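PDB 5HZL: Lmo2445 protein from Listeria monocytogenes EGD-e, which is of unknown function but is a secreted, internalin-like leucine-rich-repeat protein that binds calcium ions. Local coordinates for residues L59-T65 with A84-I90; L93-S97 with P117-Y121; A108-T114 with D128-F134. One frame throughout, in Å; residues are numbered along the deposited sequence.

Overall arrangement
All three contacts join neighbouring turns of the leucine-rich-repeat solenoid. Contacts 1 and 3 are the same element two turns apart: the bend that follows a strand of the parallel sheet, where a consensus asparagine (N88, then N132) ties its own turn to the preceding one. They meet directly, as N89 OD1 hydrogen-bonds N112 ND2 and I90 N the carbonyl of A111. Contact 2 joins the two middle turns, at the loops that follow the short strands 91-92 and 113-115, and is poorer in hydrogen bonds; proline, tyrosine and an Asx turn do most of the work there. Each is partly buried: L59, L64, I85, L93, I113 and L129 are buried, W86, S87, Q131 and N133 exposed.

Contact 1: residues L59-T65 with A84-I90; sequences LPSLGLT and AIWSNNI
Where two leucine-rich repeats stack at the bend after their sheet strands, N88 of one turn reaches into the backbone of the turn before it, 59-65. Its carboxamide is held at both ends. ND2 gives an almost straight bond to L59 O (2.7 Å, 163°), with L59 O in the N88 amide plane, and a second one to I85 O of its own turn. OD1 accepts from L62 N at 2.9 Å and from L64 N at 3.1 Å, the two donors arriving from opposite faces of the amide plane. This is the consensus asparagine of the repeat: an amide supplies a donor and an acceptor to main-chain groups of a bend that has no regular strand pairing. Backbone bonds continue the join on both sides, from L59 N to A84 O, S61 N to W86 O and N89 N to L64 O. At the exposed edge of the bend P60 lays CB over the W86 indole, 3.6 Å from the centroid of the six-membered ring, a CH-pi contact. W86 takes chi1 49°, CG standing between N and C, which turns a ring face to the proline. A water links S87 O to G63 N, the latter bond weak.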
# COMPACT_ATOMS: atom_id res chain seq x y z
N LEU A 59 -3.37 -17.39 9.98
CA LEU A 59 -2.07 -17.06 10.54
C LEU A 59 -1.99 -15.63 11.08
O LEU A 59 -0.93 -15.01 10.97
CB LEU A 59 -1.02 -17.25 9.47
CG LEU A 59 -0.84 -18.66 8.93
CD1 LEU A 59 0.21 -18.63 7.84
CD2 LEU A 59 -0.44 -19.60 10.03
N PRO A 60 -3.09 -15.09 11.66
CA PRO A 60 -2.92 -13.73 12.14
C PRO A 60 -2.21 -13.62 13.46
O PRO A 60 -2.26 -14.53 14.27
CB PRO A 60 -4.36 -13.25 12.34
CG PRO A 60 -5.08 -14.48 12.70
CD PRO A 60 -4.48 -15.55 11.84
N SER A 61 -1.56 -12.48 13.65
CA SER A 61 -0.88 -12.10 14.88
C SER A 61 0.00 -13.17 15.47
O SER A 61 -0.21 -13.57 16.60
CB SER A 61 -1.95 -11.63 15.89
OG SER A 61 -1.39 -11.02 17.04
N LEU A 62 1.00 -13.60 14.70
CA LEU A 62 1.98 -14.64 15.13
C LEU A 62 3.45 -14.20 14.96
O LEU A 62 4.35 -15.03 15.00
CB LEU A 62 1.76 -15.95 14.36
CG LEU A 62 0.41 -16.65 14.51
CD1 LEU A 62 0.27 -17.78 13.50
CD2 LEU A 62 0.19 -17.14 15.93
N GLY A 63 3.69 -12.91 14.78
CA GLY A 63 5.06 -12.44 14.62
C GLY A 63 5.81 -12.94 13.40
O GLY A 63 7.04 -12.83 13.37
N LEU A 64 5.08 -13.43 12.40
CA LEU A 64 5.68 -13.98 11.19
C LEU A 64 6.29 -12.93 10.23
O LEU A 64 5.74 -11.86 10.04
CB LEU A 64 4.64 -14.79 10.42
CG LEU A 64 3.92 -15.94 11.12
CD1 LEU A 64 2.83 -16.51 10.24
CD2 LEU A 64 4.89 -17.02 11.50
N THR A 65 7.42 -13.30 9.64
CA THR A 65 8.13 -12.49 8.67
C THR A 65 7.82 -13.11 7.31
O THR A 65 7.19 -14.14 7.25
CB THR A 65 9.65 -12.57 8.89
OG1 THR A 65 10.09 -13.92 8.77
CG2 THR A 65 10.01 -12.05 10.25
N ALA A 84 -5.28 -15.31 5.90
CA ALA A 84 -5.39 -14.37 7.02
C ALA A 84 -4.01 -14.18 7.66
O ALA A 84 -3.54 -15.05 8.41
CB ALA A 84 -6.37 -14.92 8.04
N ILE A 85 -3.35 -13.05 7.37
CA ILE A 85 -2.02 -12.76 7.90
C ILE A 85 -1.89 -11.39 8.57
O ILE A 85 -0.79 -10.85 8.68
CB ILE A 85 -0.93 -12.89 6.79
CG1 ILE A 85 -1.27 -12.00 5.59
CG2 ILE A 85 -0.80 -14.34 6.34
CD1 ILE A 85 -0.24 -12.04 4.49
N TRP A 86 -3.00 -10.86 9.06
CA TRP A 86 -2.98 -9.55 9.73
C TRP A 86 -2.27 -9.56 11.08
O TRP A 86 -2.24 -10.57 11.75
CB TRP A 86 -4.41 -8.98 9.84
CG TRP A 86 -5.48 -9.90 10.38
CD1 TRP A 86 -6.29 -10.72 9.65
CD2 TRP A 86 -5.88 -10.06 11.74
NE1 TRP A 86 -7.15 -11.40 10.47
CE2 TRP A 86 -6.94 -11.01 11.76
CE3 TRP A 86 -5.46 -9.50 12.95
CZ2 TRP A 86 -7.57 -11.41 12.94
CZ3 TRP A 86 -6.09 -9.90 14.14
CH2 TRP A 86 -7.14 -10.85 14.12
N SER A 87 -1.70 -8.41 11.46
CA SER A 87 -0.95 -8.19 12.71
C SER A 87 0.38 -8.98 12.81
O SER A 87 0.83 -9.32 13.91
CB SER A 87 -1.84 -8.37 13.95
OG SER A 87 -2.85 -7.38 14.00
N ASN A 88 0.99 -9.28 11.66
CA ASN A 88 2.29 -9.97 11.59
C ASN A 88 3.38 -8.94 11.38
O ASN A 88 3.10 -7.76 11.48
CB ASN A 88 2.27 -11.08 10.53
CG ASN A 88 1.64 -12.36 11.04
OD1 ASN A 88 2.06 -12.90 12.07
ND2 ASN A 88 0.68 -12.89 10.30
N ASN A 89 4.61 -9.36 11.12
CA ASN A 89 5.75 -8.45 10.93
C ASN A 89 6.52 -8.95 9.70
O ASN A 89 7.66 -9.40 9.75
CB ASN A 89 6.60 -8.53 12.19
CG ASN A 89 7.73 -7.56 12.19
OD1 ASN A 89 7.66 -6.50 11.58
ND2 ASN A 89 8.79 -7.92 12.88
N ILE A 90 5.82 -8.83 8.58
CA ILE A 90 6.24 -9.36 7.29
C ILE A 90 7.41 -8.79 6.51
O ILE A 90 8.33 -9.53 6.20
CB ILE A 90 4.96 -9.50 6.38
CG1 ILE A 90 4.02 -10.52 7.03
CG2 ILE A 90 5.30 -9.92 4.95
CD1 ILE A 90 2.67 -10.67 6.35
O HOH W 1 3.02 -10.02 15.27

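Contact 2: residues L93-S97 with P117-Y121; sequences LPDLS and PDANY
Y121 and S97 meet with the serine lying over the phenol: S97 CB sits 4.0 Å above one face of the Y121 ring, displaced toward its rim. The tyrosine points its far end at the other segment, and OH accepts a hydrogen bond from L96 N (3.1 Å), bent to 135° at the hydrogen. A tyrosine fits because its ring can pack in the interior while its hydroxyl still serves a main-chain N-H. With chi1 at -58°, CG is anti to the carbonyl carbon, a setting that sends the ring across to L96 and S97. S97 is itself fixed by D95, whose OD1 takes bonds from S97 N at 3.1 Å, nearly along the C-O bond, and from S97 OG at 2.7 Å, on the syn side of the carboxylate. The first of these closes an Asx turn. Both segments follow the short strands 91-92 and 113-115 of successive leucine-rich repeats and run in roughly the same direction, 27° apart, as equivalent parts of neighbouring coils should. The small methyl of A119 lies against the D95 carboxylate, 3.7 Å from CB to OD1. At the start of the pair the P117 ring turns its CG and CD edge to L93 O, and P117 CD also lies 4.2 Å from L93 CB. P117 has no N-H to give L93 O, and its CG and CD simply pack against that oxygen. L93 further touches I85 and L69, while D95 O accepts from N73 ND2, tying the bend back to an earlier part of the chain.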
# COMPACT_ATOMS: atom_id res chain seq x y z
N LEU A 93 6.65 -9.61 1.36
CA LEU A 93 5.75 -10.78 1.31
C LEU A 93 6.14 -11.70 0.15
O LEU A 93 6.26 -11.23 -0.98
CB LEU A 93 4.30 -10.33 1.11
CG LEU A 93 3.22 -11.43 1.06
CD1 LEU A 93 2.97 -12.05 2.44
CD2 LEU A 93 1.92 -10.89 0.52
N PRO A 94 6.32 -13.00 0.40
CA PRO A 94 6.68 -13.85 -0.73
C PRO A 94 5.50 -14.10 -1.70
O PRO A 94 4.33 -13.75 -1.41
CB PRO A 94 7.09 -15.16 -0.07
CG PRO A 94 6.22 -15.22 1.15
CD PRO A 94 6.09 -13.80 1.63
N ASP A 95 5.84 -14.68 -2.84
CA ASP A 95 4.89 -15.06 -3.88
C ASP A 95 4.36 -16.44 -3.44
O ASP A 95 5.08 -17.43 -3.54
CB ASP A 95 5.62 -15.11 -5.24
CG ASP A 95 4.74 -15.59 -6.40
OD1 ASP A 95 3.70 -16.25 -6.16
OD2 ASP A 95 5.12 -15.31 -7.56
N LEU A 96 3.12 -16.48 -2.95
CA LEU A 96 2.49 -17.71 -2.47
C LEU A 96 1.51 -18.37 -3.46
O LEU A 96 0.72 -19.23 -3.06
CB LEU A 96 1.78 -17.45 -1.13
CG LEU A 96 2.64 -16.98 0.05
CD1 LEU A 96 1.77 -16.57 1.22
CD2 LEU A 96 3.61 -18.07 0.48
N SER A 97 1.56 -17.98 -4.74
CA SER A 97 0.65 -18.55 -5.76
C SER A 97 0.82 -20.06 -5.98
O SER A 97 -0.10 -20.72 -6.45
CB SER A 97 0.85 -17.84 -7.10
OG SER A 97 2.18 -18.00 -7.58
N PRO A 117 4.34 -8.34 -3.88
CA PRO A 117 4.77 -8.63 -5.26
C PRO A 117 3.69 -9.05 -6.24
O PRO A 117 2.58 -9.46 -5.85
CB PRO A 117 5.74 -9.81 -5.07
CG PRO A 117 5.14 -10.57 -3.93
CD PRO A 117 4.50 -9.53 -3.02
N ASP A 118 4.05 -8.92 -7.52
CA ASP A 118 3.19 -9.32 -8.61
C ASP A 118 3.21 -10.84 -8.50
O ASP A 118 4.27 -11.47 -8.40
CB ASP A 118 3.73 -8.80 -9.96
CG ASP A 118 3.69 -7.25 -10.07
OD1 ASP A 118 2.84 -6.58 -9.42
OD2 ASP A 118 4.50 -6.70 -10.85
N ALA A 119 2.02 -11.42 -8.48
CA ALA A 119 1.86 -12.85 -8.31
C ALA A 119 0.63 -13.34 -9.04
O ALA A 119 -0.38 -12.63 -9.13
CB ALA A 119 1.75 -13.16 -6.83
N ASN A 120 0.72 -14.57 -9.51
CA ASN A 120 -0.35 -15.18 -10.27
C ASN A 120 -1.48 -15.76 -9.43
O ASN A 120 -1.43 -16.92 -9.04
CB ASN A 120 0.29 -16.26 -11.16
CG ASN A 120 -0.69 -16.90 -12.12
OD1 ASN A 120 -1.71 -16.30 -12.50
ND2 ASN A 120 -0.39 -18.11 -12.53
N TYR A 121 -2.50 -14.96 -9.15
CA TYR A 121 -3.69 -15.39 -8.39
C TYR A 121 -4.92 -15.11 -9.27
O TYR A 121 -5.54 -14.05 -9.17
CB TYR A 121 -3.84 -14.70 -7.04
CG TYR A 121 -2.71 -14.82 -6.05
CD1 TYR A 121 -2.53 -15.97 -5.30
CD2 TYR A 121 -1.86 -13.76 -5.82
CE1 TYR A 121 -1.49 -16.06 -4.37
CE2 TYR A 121 -0.83 -13.84 -4.89
CZ TYR A 121 -0.66 -14.98 -4.17
OH TYR A 121 0.37 -15.02 -3.25

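Contact 3: residues A108-T114 with D128-F134; sequences ANGANIT and DLSQNNF
The backbones of A108-T114 and D128-F134 run in register as successive turns, joined by A108 N to D128 O, G110 N to S130 O and N133 N to I113 O, with a type II beta turn from L129 to N132 in the second. Inside the bend N132 lies between the two backbones. Its OD1 accepts from A111 N at 3.0 Å and from I113 N at 3.1 Å, the donors coming from opposite faces of the amide; its ND2 gives to A108 O at 2.9 Å and also to L129 O, bridging the two turns. All four bonds fix the rotation of the carboxamide. On the outer side N109, with CG anti to its N (chi1 175°), stretches its amide across to the second turn. ND2 donates to S130 OG at 2.7 Å and to Q131 OE1 at 3.1 Å, both acceptors lying in the N109 amide plane. S130 OG in turn donates to D128 OD1 (2.6 Å), so the hydroxyl accepts from one side chain and donates to another. Toward the interior the chemistry becomes apolar: I113 CD1 meets L129 CD2 at 3.8 Å with the side chains crossing at about a right angle, whereas I113 and F134 lie alongside, CG2 against CE1. I113 O sits over one face of the F134 ring, toward its rim. N112 and N133 run side by side with nearly coplanar amides, and N112 ND2 hydrogen-bonds N89 OD1 of the turn before. S130 is about 4 Å, side chain to side chain, from E153, known to bind calcium in this protein although no ion is bound there in this chain. N132 is the consensus asparagine of the LxxLxLxxNxL leucine-rich repeat, with I113, L129 and F134 at its inward, usually leucine-like positions.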
# COMPACT_ATOMS: atom_id res chain seq x y z
N ALA A 108 -4.80 -8.84 5.21
CA ALA A 108 -3.47 -8.53 5.74
C ALA A 108 -3.29 -7.14 6.33
O ALA A 108 -2.27 -6.49 6.11
CB ALA A 108 -2.46 -8.76 4.62
N ASN A 109 -4.27 -6.71 7.10
CA ASN A 109 -4.22 -5.41 7.77
C ASN A 109 -3.11 -5.37 8.83
O ASN A 109 -2.92 -6.34 9.56
CB ASN A 109 -5.55 -5.14 8.50
CG ASN A 109 -5.52 -3.87 9.32
OD1 ASN A 109 -5.33 -3.90 10.52
ND2 ASN A 109 -5.63 -2.73 8.66
N GLY A 110 -2.40 -4.24 8.93
CA GLY A 110 -1.35 -4.05 9.94
C GLY A 110 -0.37 -5.18 10.13
O GLY A 110 -0.05 -5.56 11.25
N ALA A 111 0.11 -5.71 9.01
CA ALA A 111 1.04 -6.82 8.99
C ALA A 111 2.46 -6.38 8.65
O ALA A 111 3.31 -7.21 8.35
CB ALA A 111 0.55 -7.83 7.98
N ASN A 112 2.69 -5.07 8.69
CA ASN A 112 4.00 -4.47 8.38
C ASN A 112 4.64 -4.92 7.05
O ASN A 112 5.87 -5.07 6.96
CB ASN A 112 4.98 -4.66 9.54
CG ASN A 112 6.22 -3.79 9.41
OD1 ASN A 112 6.17 -2.70 8.85
ND2 ASN A 112 7.32 -4.25 9.95
N ILE A 113 3.79 -5.11 6.03
CA ILE A 113 4.21 -5.49 4.69
C ILE A 113 4.81 -4.26 3.99
O ILE A 113 4.19 -3.20 3.95
CB ILE A 113 3.01 -5.97 3.82
CG1 ILE A 113 2.32 -7.15 4.48
CG2 ILE A 113 3.47 -6.33 2.39
CD1 ILE A 113 1.13 -7.70 3.73
N THR A 114 6.00 -4.42 3.42
CA THR A 114 6.70 -3.36 2.72
C THR A 114 6.65 -3.57 1.21
O THR A 114 6.87 -2.62 0.47
CB THR A 114 8.17 -3.27 3.17
OG1 THR A 114 8.86 -4.51 2.87
CG2 THR A 114 8.25 -2.97 4.66
N ASP A 128 -7.07 -6.81 1.39
CA ASP A 128 -7.06 -5.78 2.47
C ASP A 128 -5.61 -5.59 2.93
O ASP A 128 -5.10 -6.35 3.75
CB ASP A 128 -7.97 -6.18 3.65
CG ASP A 128 -8.03 -5.11 4.79
OD1 ASP A 128 -7.51 -3.98 4.63
OD2 ASP A 128 -8.62 -5.40 5.87
N LEU A 129 -4.95 -4.58 2.37
CA LEU A 129 -3.55 -4.26 2.67
C LEU A 129 -3.44 -2.93 3.42
O LEU A 129 -2.40 -2.28 3.40
CB LEU A 129 -2.75 -4.22 1.37
CG LEU A 129 -2.59 -5.56 0.66
CD1 LEU A 129 -2.17 -5.38 -0.79
CD2 LEU A 129 -1.60 -6.44 1.41
N SER A 130 -4.51 -2.55 4.09
CA SER A 130 -4.53 -1.32 4.84
C SER A 130 -3.60 -1.39 6.07
O SER A 130 -3.44 -2.44 6.67
CB SER A 130 -5.95 -1.06 5.32
OG SER A 130 -6.42 -2.11 6.15
N GLN A 131 -2.99 -0.26 6.40
CA GLN A 131 -2.12 -0.12 7.56
C GLN A 131 -0.82 -0.89 7.52
O GLN A 131 -0.26 -1.29 8.55
CB GLN A 131 -2.91 -0.33 8.86
CG GLN A 131 -3.96 0.76 9.05
CD GLN A 131 -4.75 0.61 10.33
OE1 GLN A 131 -5.19 -0.47 10.72
NE2 GLN A 131 -4.95 1.72 10.98
N ASN A 132 -0.32 -1.07 6.30
CA ASN A 132 0.96 -1.70 6.08
C ASN A 132 1.98 -0.56 5.90
O ASN A 132 1.72 0.55 6.37
CB ASN A 132 0.87 -2.72 4.94
CG ASN A 132 0.20 -4.00 5.38
OD1 ASN A 132 0.73 -4.74 6.21
ND2 ASN A 132 -0.95 -4.32 4.78
N ASN A 133 3.11 -0.80 5.25
CA ASN A 133 4.10 0.24 5.14
C ASN A 133 4.94 0.09 3.89
O ASN A 133 6.14 -0.23 3.95
CB ASN A 133 4.99 0.20 6.39
CG ASN A 133 5.89 1.41 6.50
OD1 ASN A 133 5.60 2.50 5.96
ND2 ASN A 133 7.00 1.25 7.23
N PHE A 134 4.29 0.36 2.76
CA PHE A 134 4.91 0.23 1.44
C PHE A 134 5.99 1.23 1.08
O PHE A 134 6.89 0.87 0.32
CB PHE A 134 3.85 0.25 0.34
CG PHE A 134 2.89 -0.87 0.44
CD1 PHE A 134 3.29 -2.15 0.09
CD2 PHE A 134 1.58 -0.67 0.87
CE1 PHE A 134 2.41 -3.21 0.18
CE2 PHE A 134 0.69 -1.72 0.96
CZ PHE A 134 1.11 -3.00 0.62
O HOH W 2 1.87 -2.59 9.80